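Local atomic coordinates of adhesion and penetration protein autotransporter (Haemophilus influenzae, PDB entry 3SYJ), a protein that probably acts as a serine protease on the bacterial surface and promotes adherence to and invasion of host cells, self-associating to drive bacterial aggregation. Residues 383-388 / 405-410; 426-431 / 453-458; 363-368 / 390-395; 411-416 / 430-435. All blocks are in the same frame, centred on the assembly; numbering follows the deposited sequence.

Contact 1 of 4, residues 383-388 / 405-410; sequences GIHVSE and SKIGKG
Ile-384 with Lys-406 and His-385 with Ile-407 form parallel bridges between successive turns of the right-handed beta-helix that makes up the stalk of this autotransporter passenger domain. The backbone bonds come first. Ile-384 N donates to Ser-405 O at 2.7 Å, its own O accepts from Ile-407 N at 2.9 Å, and Val-386 N continues the pairing on Ile-407 O. Beyond the strands, at the corner of the turn, Gly-410 N reaches Val-386 O (2.7 Å).

A second group of bonds belongs to Lys-406, which is buried on the same face as Ile-384. Its chain bends at chi2 (83°) and chi4, bringing NZ back over its own backbone to Ile-407 O at 2.8 Å and to Gly-410 O at 3.0 Å, while Asp-428 O gives a third carbonyl. Val-386 N and Lys-406 NZ meet Ile-407 O from opposite faces of its plane. The three carbonyl oxygens probably offset the cost of burying the ammonium group, and its long flexible arm suits lysine to the task.

On the other face, Gly-408 lays its CA over one side of the His-385 ring, 3.7 Å from the centroid; a residue without a side chain fits so close an approach, and the positive phi (84°) also favours it. Tyr-364 stacks on this imidazole as well. Ile-407 crosses the histidine at about a right angle and places CD1 at the ring edge, in plane; Phe-124 of the peptidase region touches it. Back on the side of Ile-384, Val-386 packs at the corner, its CG1 3.6 Å from Gly-410 CA.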
loop_
_atom_site.group_PDB
_atom_site.type_symbol
_atom_site.label_atom_id
_atom_site.label_comp_id
_atom_site.label_asym_id
_atom_site.label_seq_id
_atom_site.Cartn_x
_atom_site.Cartn_y
_atom_site.Cartn_z
ATOM N N GLY A 383 51.651 35.336 17.844
ATOM C CA GLY A 383 50.667 34.275 17.716
ATOM C C GLY A 383 51.254 32.913 18.034
ATOM O O GLY A 383 52.431 32.803 18.385
ATOM N N ILE A 384 50.440 31.867 17.926
ATOM C CA ILE A 384 50.923 30.519 18.217
ATOM C C ILE A 384 50.693 29.585 17.044
ATOM O O ILE A 384 49.579 29.492 16.518
ATOM C CB ILE A 384 50.236 29.919 19.465
ATOM C CG1 ILE A 384 50.395 30.856 20.661
ATOM C CG2 ILE A 384 50.782 28.521 19.770
ATOM C CD1 ILE A 384 49.609 30.417 21.865
ATOM N N HIS A 385 51.750 28.893 16.636
ATOM C CA HIS A 385 51.645 27.919 15.559
ATOM C C HIS A 385 51.859 26.512 16.116
ATOM O O HIS A 385 52.935 26.192 16.620
ATOM C CB HIS A 385 52.660 28.228 14.454
ATOM C CG HIS A 385 52.580 27.304 13.279
ATOM N ND1 HIS A 385 53.008 25.993 13.331
ATOM C CD2 HIS A 385 52.126 27.502 12.016
ATOM C CE1 HIS A 385 52.817 25.424 12.153
ATOM N NE2 HIS A 385 52.287 26.319 11.337
ATOM N N VAL A 386 50.828 25.682 16.037
ATOM C CA VAL A 386 50.906 24.316 16.521
ATOM C C VAL A 386 50.889 23.346 15.349
ATOM O O VAL A 386 49.968 23.375 14.525
ATOM C CB VAL A 386 49.731 23.988 17.469
ATOM C CG1 VAL A 386 49.865 22.576 18.016
ATOM C CG2 VAL A 386 49.640 25.010 18.602
ATOM N N SER A 387 51.908 22.489 15.296
ATOM C CA SER A 387 52.105 21.530 14.204
ATOM C C SER A 387 50.958 20.552 14.080
ATOM O O SER A 387 50.214 20.325 15.038
ATOM C CB SER A 387 53.367 20.696 14.443
ATOM O OG SER A 387 54.516 21.507 14.577
ATOM N N GLU A 388 50.854 19.936 12.907
ATOM C CA GLU A 388 49.894 18.868 12.690
ATOM C C GLU A 388 50.121 17.751 13.702
ATOM O O GLU A 388 51.260 17.373 13.970
ATOM C CB GLU A 388 50.022 18.304 11.275
ATOM C CG GLU A 388 48.850 17.427 10.879
ATOM C CD GLU A 388 48.902 16.975 9.431
ATOM O OE1 GLU A 388 49.898 17.272 8.734
ATOM O OE2 GLU A 388 47.936 16.313 8.993
ATOM N N SER A 405 46.653 35.131 17.884
ATOM C CA SER A 405 46.538 34.476 16.583
ATOM C C SER A 405 46.919 33.001 16.667
ATOM O O SER A 405 48.057 32.660 17.011
ATOM C CB SER A 405 47.457 35.158 15.570
ATOM O OG SER A 405 47.028 36.476 15.288
ATOM N N LYS A 406 45.974 32.128 16.344
ATOM C CA LYS A 406 46.228 30.690 16.376
ATOM C C LYS A 406 46.262 30.124 14.970
ATOM O O LYS A 406 45.271 30.184 14.244
ATOM C CB LYS A 406 45.170 29.957 17.214
ATOM C CG LYS A 406 44.979 28.473 16.843
ATOM C CD LYS A 406 46.004 27.580 17.521
ATOM C CE LYS A 406 45.855 26.109 17.121
ATOM N NZ LYS A 406 46.296 25.837 15.728
ATOM N N ILE A 407 47.413 29.584 14.590
ATOM C CA ILE A 407 47.561 28.968 13.278
ATOM C C ILE A 407 48.199 27.592 13.413
ATOM O O ILE A 407 48.428 27.119 14.520
ATOM C CB ILE A 407 48.383 29.845 12.306
ATOM C CG1 ILE A 407 49.769 30.149 12.876
ATOM C CG2 ILE A 407 47.655 31.139 12.006
ATOM C CD1 ILE A 407 50.633 30.968 11.931
ATOM N N GLY A 408 48.484 26.953 12.286
ATOM C CA GLY A 408 48.975 25.590 12.302
ATOM C C GLY A 408 47.827 24.599 12.390
ATOM O O GLY A 408 46.744 24.917 12.899
ATOM N N LYS A 409 48.057 23.394 11.883
ATOM C CA LYS A 409 47.020 22.373 11.867
ATOM C C LYS A 409 46.801 21.726 13.236
ATOM O O LYS A 409 45.837 20.991 13.419
ATOM C CB LYS A 409 47.357 21.286 10.845
ATOM C CG LYS A 409 47.344 21.739 9.394
ATOM C CD LYS A 409 47.768 20.595 8.493
ATOM C CE LYS A 409 47.899 21.047 7.052
ATOM N NZ LYS A 409 46.602 21.576 6.531
ATOM N N GLY A 410 47.696 21.991 14.185
ATOM C CA GLY A 410 47.620 21.365 15.497
ATOM C C GLY A 410 46.579 21.956 16.431
ATOM O O GLY A 410 45.861 22.895 16.071
#

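Contact 2 of 4, residues 426-431 / 453-458; sequences VGDGKV and SGRGTV
Lys-430 and Val-431 pair in parallel with Thr-457 and Val-458, just after a corner in two adjacent turns of the beta-helix. Backbone bonds set the register: Thr-457 N donates to Gly-429 O at 2.8 Å, and Val-431 N to Thr-457 O at 2.9 Å. The positive phi of Gly-429 (75°) suits glycine to the corner. A water reinforces it, donating to Gly-429 O and Arg-455 O and accepting from Thr-457 OG1.

Polar side chains gather at the other end. Ser-453 OG lies 2.6 Å from Gly-427 O and accepts from Arg-455 N, an ST turn. It also receives Arg-455 NE, in the guanidinium plane and almost straight (173°), which fixes the rotation of that group. Asp-428 stacks over it: CB sits 4.0 Å above the guanidinium centre, with the carboxylate plane tilted by only 20°. The salt bridge from OD2 to NH1 is accordingly long and rests on charge alone, since no N-H points at the oxygen. Outside the pair, Arg-455 NH2 makes a weak bond to Thr-126 O.

The apolar contact lies in the interior, where branched valines fill the space beside the strands: Val-426 CG2 meets Val-458 CG2 at 3.8 Å.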
loop_
_atom_site.group_PDB
_atom_site.type_symbol
_atom_site.label_atom_id
_atom_site.label_comp_id
_atom_site.label_asym_id
_atom_site.label_seq_id
_atom_site.Cartn_x
_atom_site.Cartn_y
_atom_site.Cartn_z
ATOM N N VAL A 426 41.022 32.311 15.452
ATOM C CA VAL A 426 41.388 30.941 15.137
ATOM C C VAL A 426 41.426 30.745 13.627
ATOM O O VAL A 426 40.383 30.582 12.979
ATOM C CB VAL A 426 40.388 29.949 15.759
ATOM C CG1 VAL A 426 40.851 28.496 15.525
ATOM C CG2 VAL A 426 40.204 30.249 17.244
ATOM N N GLY A 427 42.629 30.769 13.065
ATOM C CA GLY A 427 42.789 30.697 11.623
ATOM C C GLY A 427 42.951 29.278 11.109
ATOM O O GLY A 427 42.501 28.952 10.011
ATOM N N ASP A 428 43.580 28.418 11.909
ATOM C CA ASP A 428 43.902 27.068 11.452
ATOM C C ASP A 428 43.909 26.076 12.614
ATOM O O ASP A 428 44.181 26.444 13.760
ATOM C CB ASP A 428 45.261 27.064 10.733
ATOM C CG ASP A 428 45.434 25.868 9.814
ATOM O OD1 ASP A 428 44.509 25.028 9.738
ATOM O OD2 ASP A 428 46.498 25.765 9.164
ATOM N N GLY A 429 43.596 24.820 12.321
ATOM C CA GLY A 429 43.665 23.779 13.331
ATOM C C GLY A 429 42.517 23.838 14.321
ATOM O O GLY A 429 41.402 24.219 13.969
ATOM N N LYS A 430 42.786 23.446 15.561
ATOM C CA LYS A 430 41.740 23.371 16.572
ATOM C C LYS A 430 42.113 24.066 17.870
ATOM O O LYS A 430 43.241 23.981 18.340
ATOM C CB LYS A 430 41.365 21.921 16.868
ATOM C CG LYS A 430 40.100 21.787 17.698
ATOM C CD LYS A 430 40.047 20.465 18.449
ATOM C CE LYS A 430 39.821 19.293 17.514
ATOM N NZ LYS A 430 39.874 18.017 18.282
ATOM N N VAL A 431 41.143 24.771 18.433
ATOM C CA VAL A 431 41.276 25.365 19.745
ATOM C C VAL A 431 40.170 24.741 20.562
ATOM O O VAL A 431 38.996 24.816 20.187
ATOM C CB VAL A 431 41.041 26.878 19.698
ATOM C CG1 VAL A 431 40.786 27.424 21.093
ATOM C CG2 VAL A 431 42.219 27.586 19.026
ATOM N N SER A 453 39.055 31.924 7.765
ATOM C CA SER A 453 39.802 31.188 6.736
ATOM C C SER A 453 39.283 29.782 6.478
ATOM O O SER A 453 39.795 29.082 5.617
ATOM C CB SER A 453 41.263 30.983 7.124
ATOM O OG SER A 453 41.443 29.716 7.738
ATOM N N GLY A 454 38.269 29.372 7.227
ATOM C CA GLY A 454 37.628 28.093 6.995
ATOM C C GLY A 454 38.458 26.887 7.411
ATOM O O GLY A 454 37.970 25.766 7.373
ATOM N N ARG A 455 39.707 27.098 7.812
ATOM C CA ARG A 455 40.577 25.980 8.182
ATOM C C ARG A 455 40.436 25.583 9.652
ATOM O O ARG A 455 40.839 24.490 10.048
ATOM C CB ARG A 455 42.046 26.312 7.896
ATOM C CG ARG A 455 42.367 26.635 6.449
ATOM C CD ARG A 455 43.782 27.218 6.334
ATOM N NE ARG A 455 43.878 28.491 7.043
ATOM C CZ ARG A 455 45.010 29.140 7.294
ATOM N NH1 ARG A 455 46.180 28.638 6.899
ATOM N NH2 ARG A 455 44.970 30.302 7.940
ATOM N N GLY A 456 39.877 26.473 10.460
ATOM C CA GLY A 456 39.909 26.306 11.904
ATOM C C GLY A 456 38.672 25.715 12.553
ATOM O O GLY A 456 37.598 25.663 11.953
ATOM N N THR A 457 38.840 25.270 13.800
ATOM C CA THR A 457 37.755 24.698 14.594
ATOM C C THR A 457 37.842 25.140 16.054
ATOM O O THR A 457 38.903 25.086 16.677
ATOM C CB THR A 457 37.782 23.145 14.559
ATOM O OG1 THR A 457 37.527 22.678 13.229
ATOM C CG2 THR A 457 36.738 22.555 15.507
ATOM N N VAL A 458 36.719 25.575 16.602
ATOM C CA VAL A 458 36.631 25.807 18.028
ATOM C C VAL A 458 35.768 24.706 18.614
ATOM O O VAL A 458 34.638 24.509 18.181
ATOM C CB VAL A 458 36.008 27.176 18.348
ATOM C CG1 VAL A 458 35.550 27.223 19.787
ATOM C CG2 VAL A 458 37.003 28.303 18.048
HETATM O O HOH W 1 40.102 22.346 12.223
#

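Contact 3 of 4, residues 363-368 / 390-395; sequences LYFEGN and STVTWK
The strands carrying Phe-365 and Val-392 run at 128° to each other with axes no closer than 8.1 Å, too far for backbone pairing, so side chains bridge them across the interior of the beta-helix. Large hydrophobic residues suit that span. Val-392 CG2 presses against Phe-365 CB at 3.5 Å, and its other methyl, CG1, lies over one face of the phenyl ring. Trp-394 has CG anti to the backbone N (chi1 -169°), a setting that carries the indole across toward strand 363-366. There its six-membered ring meets two partners: Leu-363 CD1 touches CH2 at 3.5 Å, and Phe-365 CE2 approaches CZ3 at 4.1 Å. Both side chains cross the tryptophan at about a right angle.

Polar groups take over where the two backbones draw together, at Gly-367 and Asn-368. Gly-367 N donates to Ser-390 OG at 2.8 Å, so a short hydroxyl supplies the acceptor for a turn amide. Asn-368 answers in the other direction: its OD1 accepts Thr-391 N at 2.8 Å, with the donor in the plane of the amide carbonyl. A water also donates to this oxygen and bonds Thr-391 OG1, giving the asparagine two partners that hold its amide in place.

Strand 363-366 is flanked in its parallel sheet by strands 340-343 and 384-386, and Phe-342 adds its ring beside Phe-365. Strand 391-394 lies in another wall, between strands 369-373 and 411-414, with Val-371 and Leu-412 packed on Trp-394.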
loop_
_atom_site.group_PDB
_atom_site.type_symbol
_atom_site.label_atom_id
_atom_site.label_comp_id
_atom_site.label_asym_id
_atom_site.label_seq_id
_atom_site.Cartn_x
_atom_site.Cartn_y
_atom_site.Cartn_z
ATOM N N LEU A 363 55.274 32.096 18.631
ATOM C CA LEU A 363 55.613 30.764 19.134
ATOM C C LEU A 363 55.251 29.641 18.160
ATOM O O LEU A 363 54.119 29.549 17.689
ATOM C CB LEU A 363 54.902 30.504 20.462
ATOM C CG LEU A 363 55.173 31.400 21.668
ATOM C CD1 LEU A 363 54.056 31.208 22.674
ATOM C CD2 LEU A 363 56.524 31.060 22.279
ATOM N N TYR A 364 56.221 28.783 17.872
ATOM C CA TYR A 364 55.976 27.566 17.105
ATOM C C TYR A 364 56.131 26.359 18.012
ATOM O O TYR A 364 57.110 26.256 18.754
ATOM C CB TYR A 364 56.955 27.454 15.932
ATOM C CG TYR A 364 56.648 28.388 14.781
ATOM C CD1 TYR A 364 56.871 29.752 14.891
ATOM C CD2 TYR A 364 56.138 27.903 13.588
ATOM C CE1 TYR A 364 56.590 30.613 13.839
ATOM C CE2 TYR A 364 55.855 28.754 12.533
ATOM C CZ TYR A 364 56.081 30.108 12.666
ATOM O OH TYR A 364 55.803 30.954 11.617
ATOM N N PHE A 365 55.163 25.449 17.966
ATOM C CA PHE A 365 55.264 24.215 18.736
ATOM C C PHE A 365 55.233 23.000 17.816
ATOM O O PHE A 365 54.310 22.838 17.015
ATOM C CB PHE A 365 54.162 24.127 19.797
ATOM C CG PHE A 365 54.304 25.137 20.914
ATOM C CD1 PHE A 365 55.131 24.883 22.000
ATOM C CD2 PHE A 365 53.608 26.338 20.876
ATOM C CE1 PHE A 365 55.262 25.809 23.033
ATOM C CE2 PHE A 365 53.736 27.271 21.904
ATOM C CZ PHE A 365 54.565 27.001 22.988
ATOM N N GLU A 366 56.264 22.166 17.915
ATOM C CA GLU A 366 56.298 20.892 17.201
ATOM C C GLU A 366 56.326 19.751 18.223
ATOM O O GLU A 366 57.329 19.542 18.893
ATOM C CB GLU A 366 57.514 20.835 16.276
ATOM C CG GLU A 366 57.871 19.452 15.785
ATOM C CD GLU A 366 57.245 19.117 14.448
ATOM O OE1 GLU A 366 57.686 19.698 13.428
ATOM O OE2 GLU A 366 56.328 18.262 14.413
ATOM N N GLY A 367 55.220 19.025 18.351
ATOM C CA GLY A 367 55.095 18.022 19.393
ATOM C C GLY A 367 54.229 18.540 20.529
ATOM O O GLY A 367 53.873 19.720 20.562
ATOM N N ASN A 368 53.877 17.662 21.461
ATOM C CA ASN A 368 52.978 18.038 22.545
ATOM C C ASN A 368 53.686 18.844 23.620
ATOM O O ASN A 368 54.824 18.548 23.970
ATOM C CB ASN A 368 52.339 16.800 23.162
ATOM C CG ASN A 368 51.638 15.949 22.138
ATOM O OD1 ASN A 368 50.953 16.469 21.258
ATOM N ND2 ASN A 368 51.811 14.632 22.235
ATOM N N SER A 390 49.959 17.751 16.796
ATOM C CA SER A 390 50.524 18.183 18.061
ATOM C C SER A 390 49.444 18.824 18.903
ATOM O O SER A 390 48.539 19.460 18.367
ATOM C CB SER A 390 51.655 19.177 17.831
ATOM O OG SER A 390 52.703 18.580 17.094
ATOM N N THR A 391 49.521 18.643 20.217
ATOM C CA THR A 391 48.594 19.306 21.119
ATOM C C THR A 391 49.368 20.142 22.124
ATOM O O THR A 391 50.319 19.668 22.754
ATOM C CB THR A 391 47.667 18.308 21.866
ATOM O OG1 THR A 391 46.865 17.576 20.926
ATOM C CG2 THR A 391 46.746 19.051 22.821
ATOM N N VAL A 392 48.968 21.399 22.258
ATOM C CA VAL A 392 49.599 22.285 23.213
ATOM C C VAL A 392 48.578 22.677 24.262
ATOM O O VAL A 392 47.633 23.404 23.976
ATOM C CB VAL A 392 50.196 23.546 22.542
ATOM C CG1 VAL A 392 50.687 24.527 23.600
ATOM C CG2 VAL A 392 51.339 23.165 21.621
ATOM N N THR A 393 48.762 22.157 25.473
ATOM C CA THR A 393 47.904 22.510 26.589
ATOM C C THR A 393 48.315 23.880 27.122
ATOM O O THR A 393 49.391 24.032 27.698
ATOM C CB THR A 393 47.979 21.451 27.681
ATOM O OG1 THR A 393 47.701 20.168 27.108
ATOM C CG2 THR A 393 46.959 21.742 28.774
ATOM N N TRP A 394 47.457 24.872 26.907
ATOM C CA TRP A 394 47.803 26.272 27.131
ATOM C C TRP A 394 47.114 26.795 28.382
ATOM O O TRP A 394 45.918 27.062 28.368
ATOM C CB TRP A 394 47.386 27.103 25.910
ATOM C CG TRP A 394 47.911 28.514 25.901
ATOM C CD1 TRP A 394 47.224 29.646 26.230
ATOM C CD2 TRP A 394 49.231 28.941 25.533
ATOM N NE1 TRP A 394 48.033 30.747 26.096
ATOM C CE2 TRP A 394 49.273 30.341 25.674
ATOM C CE3 TRP A 394 50.383 28.274 25.106
ATOM C CZ2 TRP A 394 50.419 31.086 25.406
ATOM C CZ3 TRP A 394 51.518 29.012 24.843
ATOM C CH2 TRP A 394 51.528 30.404 24.996
ATOM N N LYS A 395 47.868 26.936 29.468
ATOM C CA LYS A 395 47.268 27.294 30.752
ATOM C C LYS A 395 47.575 28.733 31.152
ATOM O O LYS A 395 47.450 29.111 32.317
ATOM C CB LYS A 395 47.731 26.323 31.838
ATOM C CG LYS A 395 47.256 24.901 31.595
ATOM C CD LYS A 395 47.828 23.910 32.603
ATOM C CE LYS A 395 47.311 22.506 32.317
ATOM N NZ LYS A 395 48.021 21.449 33.095
HETATM O O HOH W 2 48.679 15.310 20.445
#

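Contact 4 of 4, residues 411-416 / 430-435; sequences TLHVQA and KVILEQ
Leu-412 N donates to Lys-430 O at 2.7 Å, the shortest of four backbone bonds that join strands 411-414 and 430-433 in parallel. Leu-412 O returns the exchange by accepting Ile-432 N, then Val-414 N reaches Ile-432 O, and Glu-434 N ends the series on Val-414 O at 2.8 Å. The strand directions differ by only 14°.

Thr-411, His-413 and Ile-432 occupy one face. Beta-branched threonine and isoleucine suit an extended backbone, and here Thr-411 CG2 meets Ile-432 CD1 at 3.8 Å. A water spans Thr-411 OG1 and Lys-430 NZ; the ammonium has a further partner in Gln-459 OE1. His-413 swings its imidazole beside its own carbonyl carbon (chi1 179°) and brings ND1 to 3.7 Å from Ile-432 CG2. Its ring is nearly coplanar with the Glu-434 carboxylate (21° between planes), and OE1 lies at the ring edge, 3.0 Å from CE1.

The opposite face is apolar: Val-414 CG2 touches Val-431 CG1 at 4.0 Å, and Leu-412 CB lies against Val-431 CG2. Equivalent positions on neighbouring coils, one in register above the next and with hydrophobic residues turned inward, typify the right-handed parallel beta-helix of autotransporter passenger domains.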
loop_
_atom_site.group_PDB
_atom_site.type_symbol
_atom_site.label_atom_id
_atom_site.label_comp_id
_atom_site.label_asym_id
_atom_site.label_seq_id
_atom_site.Cartn_x
_atom_site.Cartn_y
_atom_site.Cartn_z
ATOM N N THR A 411 46.513 21.404 17.644
ATOM C CA THR A 411 45.511 21.785 18.641
ATOM C C THR A 411 46.053 22.679 19.767
ATOM O O THR A 411 47.159 22.479 20.258
ATOM C CB THR A 411 44.855 20.531 19.258
ATOM O OG1 THR A 411 44.182 19.796 18.227
ATOM C CG2 THR A 411 43.859 20.913 20.338
ATOM N N LEU A 412 45.260 23.672 20.152
ATOM C CA LEU A 412 45.564 24.534 21.283
ATOM C C LEU A 412 44.480 24.257 22.305
ATOM O O LEU A 412 43.335 24.651 22.115
ATOM C CB LEU A 412 45.464 26.004 20.876
ATOM C CG LEU A 412 46.451 27.049 21.400
ATOM C CD1 LEU A 412 45.699 28.291 21.876
ATOM C CD2 LEU A 412 47.327 26.513 22.500
ATOM N N HIS A 413 44.827 23.564 23.380
ATOM C CA HIS A 413 43.854 23.249 24.415
ATOM C C HIS A 413 43.917 24.326 25.499
ATOM O O HIS A 413 44.782 24.293 26.363
ATOM C CB HIS A 413 44.137 21.847 24.975
ATOM C CG HIS A 413 43.206 21.416 26.064
ATOM N ND1 HIS A 413 41.998 22.033 26.302
ATOM C CD2 HIS A 413 43.290 20.403 26.959
ATOM C CE1 HIS A 413 41.388 21.435 27.309
ATOM N NE2 HIS A 413 42.151 20.441 27.726
ATOM N N VAL A 414 43.010 25.293 25.432
ATOM C CA VAL A 414 43.010 26.410 26.378
ATOM C C VAL A 414 42.454 25.994 27.736
ATOM O O VAL A 414 41.315 25.528 27.842
ATOM C CB VAL A 414 42.191 27.598 25.842
ATOM C CG1 VAL A 414 42.134 28.736 26.867
ATOM C CG2 VAL A 414 42.783 28.077 24.540
ATOM N N GLN A 415 43.262 26.175 28.774
ATOM C CA GLN A 415 42.910 25.680 30.096
ATOM C C GLN A 415 43.475 26.570 31.202
ATOM O O GLN A 415 43.894 26.077 32.250
ATOM C CB GLN A 415 43.435 24.249 30.257
ATOM C CG GLN A 415 42.524 23.319 31.029
ATOM C CD GLN A 415 43.046 21.891 31.039
ATOM O OE1 GLN A 415 42.294 20.938 30.821
ATOM N NE2 GLN A 415 44.344 21.738 31.283
ATOM N N ALA A 416 43.493 27.879 30.972
ATOM C CA ALA A 416 43.971 28.807 31.990
ATOM C C ALA A 416 42.888 29.077 33.043
ATOM O O ALA A 416 41.763 28.584 32.930
ATOM C CB ALA A 416 44.426 30.105 31.341
ATOM N N LYS A 430 42.786 23.446 15.561
ATOM C CA LYS A 430 41.740 23.371 16.572
ATOM C C LYS A 430 42.113 24.066 17.870
ATOM O O LYS A 430 43.241 23.981 18.340
ATOM C CB LYS A 430 41.365 21.921 16.868
ATOM C CG LYS A 430 40.100 21.787 17.698
ATOM C CD LYS A 430 40.047 20.465 18.449
ATOM C CE LYS A 430 39.821 19.293 17.514
ATOM N NZ LYS A 430 39.874 18.017 18.282
ATOM N N VAL A 431 41.143 24.771 18.433
ATOM C CA VAL A 431 41.276 25.365 19.745
ATOM C C VAL A 431 40.170 24.741 20.562
ATOM O O VAL A 431 38.996 24.816 20.187
ATOM C CB VAL A 431 41.041 26.878 19.698
ATOM C CG1 VAL A 431 40.786 27.424 21.093
ATOM C CG2 VAL A 431 42.219 27.586 19.026
ATOM N N ILE A 432 40.546 24.096 21.661
ATOM C CA ILE A 432 39.580 23.542 22.600
ATOM C C ILE A 432 39.452 24.507 23.770
ATOM O O ILE A 432 40.456 24.917 24.350
ATOM C CB ILE A 432 40.033 22.163 23.123
ATOM C CG1 ILE A 432 40.190 21.178 21.959
ATOM C CG2 ILE A 432 39.055 21.639 24.144
ATOM C CD1 ILE A 432 40.797 19.841 22.360
ATOM N N LEU A 433 38.223 24.883 24.100
ATOM C CA LEU A 433 37.981 25.801 25.206
ATOM C C LEU A 433 37.649 25.046 26.477
ATOM O O LEU A 433 36.607 24.397 26.566
ATOM C CB LEU A 433 36.829 26.748 24.883
ATOM C CG LEU A 433 36.968 27.556 23.593
ATOM C CD1 LEU A 433 35.731 28.418 23.396
ATOM C CD2 LEU A 433 38.238 28.402 23.650
ATOM N N GLU A 434 38.540 25.139 27.459
ATOM C CA GLU A 434 38.269 24.591 28.782
ATOM C C GLU A 434 38.876 25.440 29.903
ATOM O O GLU A 434 39.567 24.909 30.772
ATOM C CB GLU A 434 38.765 23.136 28.885
ATOM C CG GLU A 434 37.937 22.287 29.855
ATOM C CD GLU A 434 38.475 20.881 30.062
ATOM O OE1 GLU A 434 39.371 20.451 29.307
ATOM O OE2 GLU A 434 37.993 20.202 30.992
ATOM N N GLN A 435 38.628 26.750 29.887
ATOM C CA GLN A 435 39.079 27.605 30.983
ATOM C C GLN A 435 38.536 27.059 32.281
ATOM O O GLN A 435 37.389 26.610 32.330
ATOM C CB GLN A 435 38.560 29.036 30.844
ATOM C CG GLN A 435 39.377 29.929 29.967
ATOM C CD GLN A 435 40.645 30.424 30.614
ATOM O OE1 GLN A 435 40.633 31.259 31.521
ATOM N NE2 GLN A 435 41.755 29.936 30.122
HETATM O O HOH W 3 42.731 17.200 18.616
#

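Followed from the N terminus, the chain opens contact 3 at 363-368 and contact 1 at 383-388; contact 3 closes at 390-395, and contact 1 only at 405-410, so the two cross. Residues 411-416 then open contact 4 directly after contact 1 ends. Contact 2 begins at 426-431, on the stretch where contact 4 closes at 430-435, and the two share Lys-430 and Val-431; contact 2 closes at 453-458. Contacts 1, 2 and 4 join each coil of the beta-helix to the next, whereas contact 3 spans its interior between two walls. Trp-394 N and His-413 O link contacts 3 and 4, while Lys-406 O and Gly-427 N link contacts 1 and 2.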